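Local coordinates for uncharacterized DUF3829-like protein (Bacteroides thetaiotaomicron, PDB 3RH3) that is of unknown function but is an all-helical DUF3829-like protein, probably a lipoprotein anchored at the cell envelope, at residues Y181-I192 with A239-Y250. Sequence-based numbering, arbitrary orientation.
Sequences YSRKHAMDGVRI and ARSKGAYSDKEY. With EDO (1,2-ethanediol), chain D.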
# COMPACT_ATOMS: atom_id res chain seq x y z
N TYR A 181 -3.06 -3.47 7.90
CA TYR A 181 -4.33 -3.92 8.40
C TYR A 181 -4.87 -5.10 7.56
O TYR A 181 -5.37 -6.07 8.14
CB TYR A 181 -5.35 -2.78 8.43
CG TYR A 181 -6.69 -3.24 8.93
CD1 TYR A 181 -6.92 -3.44 10.30
CD2 TYR A 181 -7.70 -3.60 8.04
CE1 TYR A 181 -8.09 -4.01 10.76
CE2 TYR A 181 -8.91 -4.12 8.50
CZ TYR A 181 -9.11 -4.30 9.86
OH TYR A 181 -10.28 -4.87 10.29
N SER A 182 -4.77 -5.01 6.22
CA SER A 182 -5.31 -5.95 5.22
C SER A 182 -4.82 -7.42 5.34
O SER A 182 -5.21 -8.25 4.52
CB SER A 182 -4.96 -5.46 3.82
OG SER A 182 -3.67 -5.84 3.35
N ARG A 183 -3.95 -7.73 6.28
CA ARG A 183 -3.37 -9.05 6.43
C ARG A 183 -4.29 -9.94 7.24
O ARG A 183 -4.20 -10.02 8.47
CB ARG A 183 -1.97 -8.96 7.06
CG ARG A 183 -1.01 -8.13 6.24
CD ARG A 183 0.26 -7.82 6.96
NE ARG A 183 1.07 -6.98 6.10
CZ ARG A 183 2.36 -6.71 6.27
NH1 ARG A 183 3.01 -7.21 7.31
NH2 ARG A 183 3.00 -5.95 5.40
N LYS A 184 -5.22 -10.59 6.53
CA LYS A 184 -6.17 -11.53 7.09
C LYS A 184 -5.41 -12.62 7.83
O LYS A 184 -4.41 -13.13 7.31
CB LYS A 184 -7.02 -12.09 5.94
CG LYS A 184 -8.01 -13.14 6.30
CD LYS A 184 -8.99 -13.33 5.16
CE LYS A 184 -9.71 -14.64 5.28
NZ LYS A 184 -10.64 -14.66 6.43
N HIS A 185 -5.82 -12.91 9.08
CA HIS A 185 -5.22 -13.88 10.00
C HIS A 185 -3.89 -13.37 10.61
O HIS A 185 -3.24 -14.11 11.34
CB HIS A 185 -5.00 -15.23 9.32
CG HIS A 185 -5.08 -16.40 10.24
ND1 HIS A 185 -6.29 -16.86 10.71
CD2 HIS A 185 -4.09 -17.19 10.71
CE1 HIS A 185 -6.00 -17.92 11.46
NE2 HIS A 185 -4.69 -18.16 11.48
N ALA A 186 -3.51 -12.09 10.35
CA ALA A 186 -2.23 -11.58 10.83
C ALA A 186 -2.16 -10.05 10.86
O ALA A 186 -1.11 -9.48 10.58
CB ALA A 186 -1.11 -12.13 9.95
N MSE A 187 -3.25 -9.38 11.23
CA MSE A 187 -3.29 -7.91 11.35
C MSE A 187 -2.12 -7.44 12.26
O MSE A 187 -1.98 -7.90 13.39
CB MSE A 187 -4.64 -7.49 11.92
CG MSE A 187 -4.85 -5.99 11.83
SE MSE A 187 -6.00 -5.41 13.22
CE MSE A 187 -4.75 -5.68 14.73
N ASP A 188 -1.25 -6.63 11.72
CA ASP A 188 -0.03 -6.21 12.42
C ASP A 188 -0.25 -4.93 13.20
O ASP A 188 0.06 -3.84 12.70
CB ASP A 188 1.10 -6.05 11.37
CG ASP A 188 2.51 -6.11 11.94
OD1 ASP A 188 2.67 -5.88 13.17
OD2 ASP A 188 3.45 -6.33 11.15
N GLY A 189 -0.74 -5.09 14.44
CA GLY A 189 -1.08 -4.02 15.36
C GLY A 189 0.02 -3.02 15.67
O GLY A 189 -0.17 -1.81 15.51
N VAL A 190 1.17 -3.53 16.10
CA VAL A 190 2.33 -2.76 16.51
C VAL A 190 2.83 -1.90 15.33
O VAL A 190 3.08 -0.70 15.52
CB VAL A 190 3.42 -3.71 17.11
CG1 VAL A 190 4.01 -4.68 16.07
CG2 VAL A 190 4.51 -2.93 17.84
N ARG A 191 2.91 -2.48 14.10
CA ARG A 191 3.32 -1.72 12.93
C ARG A 191 2.20 -0.74 12.55
O ARG A 191 2.51 0.42 12.25
CB ARG A 191 3.70 -2.66 11.78
CG ARG A 191 4.96 -3.48 12.08
CD ARG A 191 6.03 -3.22 11.05
NE ARG A 191 7.30 -3.78 11.49
CZ ARG A 191 8.37 -3.06 11.82
NH1 ARG A 191 8.35 -1.74 11.74
NH2 ARG A 191 9.49 -3.67 12.20
N ILE A 192 0.91 -1.13 12.67
CA ILE A 192 -0.17 -0.16 12.42
C ILE A 192 0.04 1.04 13.37
O ILE A 192 0.01 2.18 12.89
CB ILE A 192 -1.61 -0.72 12.52
CG1 ILE A 192 -1.92 -1.72 11.40
CG2 ILE A 192 -2.67 0.40 12.56
CD1 ILE A 192 -2.99 -2.76 11.81
N ALA A 239 -10.98 -0.18 14.16
CA ALA A 239 -10.78 -1.44 13.46
C ALA A 239 -9.61 -2.23 14.08
O ALA A 239 -9.74 -3.42 14.36
CB ALA A 239 -10.50 -1.18 11.98
N ARG A 240 -8.50 -1.55 14.32
CA ARG A 240 -7.27 -2.11 14.87
C ARG A 240 -7.45 -2.60 16.35
O ARG A 240 -6.81 -3.58 16.77
CB ARG A 240 -6.14 -1.05 14.73
CG ARG A 240 -5.24 -0.82 15.97
CD ARG A 240 -4.10 -1.75 15.85
NE ARG A 240 -3.14 -1.74 16.95
CZ ARG A 240 -3.04 -2.70 17.86
NH1 ARG A 240 -3.97 -3.65 17.94
NH2 ARG A 240 -2.01 -2.72 18.70
N SER A 241 -8.32 -1.93 17.12
CA SER A 241 -8.58 -2.29 18.52
C SER A 241 -9.20 -3.68 18.69
O SER A 241 -9.15 -4.24 19.78
CB SER A 241 -9.50 -1.26 19.17
OG SER A 241 -8.70 -0.18 19.59
N LYS A 242 -9.76 -4.25 17.60
CA LYS A 242 -10.42 -5.56 17.65
C LYS A 242 -9.39 -6.68 17.70
O LYS A 242 -9.74 -7.82 17.98
CB LYS A 242 -11.37 -5.73 16.46
CG LYS A 242 -12.32 -4.54 16.26
CD LYS A 242 -13.73 -4.82 16.68
CE LYS A 242 -14.73 -3.93 15.97
NZ LYS A 242 -14.89 -4.31 14.53
N GLY A 243 -8.13 -6.33 17.40
CA GLY A 243 -6.98 -7.22 17.43
C GLY A 243 -6.92 -8.21 16.28
O GLY A 243 -6.06 -9.09 16.27
N ALA A 244 -7.84 -8.08 15.31
CA ALA A 244 -7.88 -8.97 14.16
C ALA A 244 -8.52 -8.31 12.96
O ALA A 244 -9.38 -7.44 13.11
CB ALA A 244 -8.62 -10.25 14.51
N TYR A 245 -8.09 -8.72 11.76
CA TYR A 245 -8.62 -8.27 10.50
C TYR A 245 -10.08 -8.68 10.37
O TYR A 245 -10.44 -9.83 10.69
CB TYR A 245 -7.80 -8.86 9.35
CG TYR A 245 -8.47 -8.74 7.98
CD1 TYR A 245 -8.26 -7.62 7.18
CD2 TYR A 245 -9.31 -9.74 7.51
CE1 TYR A 245 -8.84 -7.52 5.92
CE2 TYR A 245 -9.91 -9.64 6.25
CZ TYR A 245 -9.68 -8.52 5.47
OH TYR A 245 -10.27 -8.42 4.24
N SER A 246 -10.90 -7.77 9.88
CA SER A 246 -12.31 -7.99 9.63
C SER A 246 -12.58 -7.68 8.17
O SER A 246 -12.19 -6.61 7.70
CB SER A 246 -13.14 -7.09 10.55
OG SER A 246 -14.48 -6.98 10.12
N ASP A 247 -13.26 -8.60 7.42
CA ASP A 247 -13.58 -8.29 6.01
C ASP A 247 -14.53 -7.08 5.95
O ASP A 247 -14.35 -6.21 5.09
CB ASP A 247 -14.19 -9.51 5.28
CG ASP A 247 -13.15 -10.49 4.76
OD1 ASP A 247 -12.32 -10.08 3.91
OD2 ASP A 247 -13.19 -11.68 5.17
N LYS A 248 -15.47 -6.99 6.92
CA LYS A 248 -16.46 -5.91 7.03
C LYS A 248 -15.77 -4.54 7.25
O LYS A 248 -16.15 -3.56 6.61
CB LYS A 248 -17.46 -6.20 8.17
CG LYS A 248 -18.65 -5.25 8.18
CD LYS A 248 -19.78 -5.74 9.09
N GLU A 249 -14.75 -4.49 8.13
CA GLU A 249 -14.02 -3.25 8.42
C GLU A 249 -13.17 -2.84 7.24
O GLU A 249 -13.13 -1.66 6.90
CB GLU A 249 -13.14 -3.41 9.68
CG GLU A 249 -13.93 -3.48 10.98
CD GLU A 249 -14.26 -2.14 11.63
OE1 GLU A 249 -14.14 -1.10 10.95
OE2 GLU A 249 -14.61 -2.15 12.83
N TYR A 250 -12.50 -3.79 6.62
CA TYR A 250 -11.62 -3.54 5.48
C TYR A 250 -12.42 -3.05 4.27
O TYR A 250 -12.02 -2.06 3.65
CB TYR A 250 -10.80 -4.78 5.14
CG TYR A 250 -9.75 -4.50 4.09
CD1 TYR A 250 -8.77 -3.53 4.30
CD2 TYR A 250 -9.78 -5.13 2.86
CE1 TYR A 250 -7.84 -3.21 3.32
CE2 TYR A 250 -8.84 -4.83 1.87
CZ TYR A 250 -7.88 -3.86 2.10
OH TYR A 250 -6.93 -3.56 1.15
C1 EDO D . -9.84 -14.18 9.66
O1 EDO D . -8.74 -15.02 9.28
C2 EDO D . -9.52 -12.69 9.47
O2 EDO D . -8.51 -12.15 10.36
O HOH W 1 -10.75 -5.34 12.86
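Tyr-181 and Ser-246 make the one direct hydrogen bond across this contact: Ser-246 N donates to Tyr-181 OH at 3.0 Å, with an N-H...O angle of 146°. The hydroxyl also donates a hydrogen bond to a water lying at the edge of the ring, in its plane. That water in turn donates to Ala-239 O and Ala-244 O, so Tyr-181 OH and the two carbonyls flanking the turn 240-243 meet on one water. With CG anti to the backbone N (chi1 179°), the ring of Tyr-181 runs from the end of helix 161-181 between Ala-239 and the ring of Tyr-245, whose plane is tilted 41° from its own; Met-253 of helix 247-257 adds to this packing. A phenylalanine here would probably leave Ser-246 N without its acceptor and the water without one of its three partners.

Ser-246 is itself the N-cap of helix 247-257, its OG accepting from Glu-249 N at 3.2 Å, while Glu-249 OE2 takes Lys-242 NZ on its anti lone pair and also pairs with Lys-238. Tyr-245 lies with one face under Lys-184 N, and its hydroxyl donates to Asp-247 OD1 from above the carboxylate plane. Lys-184 NZ stops 4.1 Å from Asp-247 OD2, and its salt bridge is to Glu-46. An ethanediol, probably from the crystallisation liquor, accepts from His-185 N and donates to Tyr-245 O through its O2.

Farther along, the guanidinium of Arg-240 lies flat over Gly-189, CZ to CA 3.4 Å, and its charge is met by Asp-193. Selenomethionine Met-187 bends at chi3 to bring CE within 3.6 Å of Arg-240 O. The ends of helices 161-181 and 216-240, with the turns that follow them, are thus joined chiefly by packing; the tyrosine hydroxyl and its water satisfy Ser-246 N and Ala-244 O, and give Ala-239 O a second partner besides its weak bond from Lys-242 N.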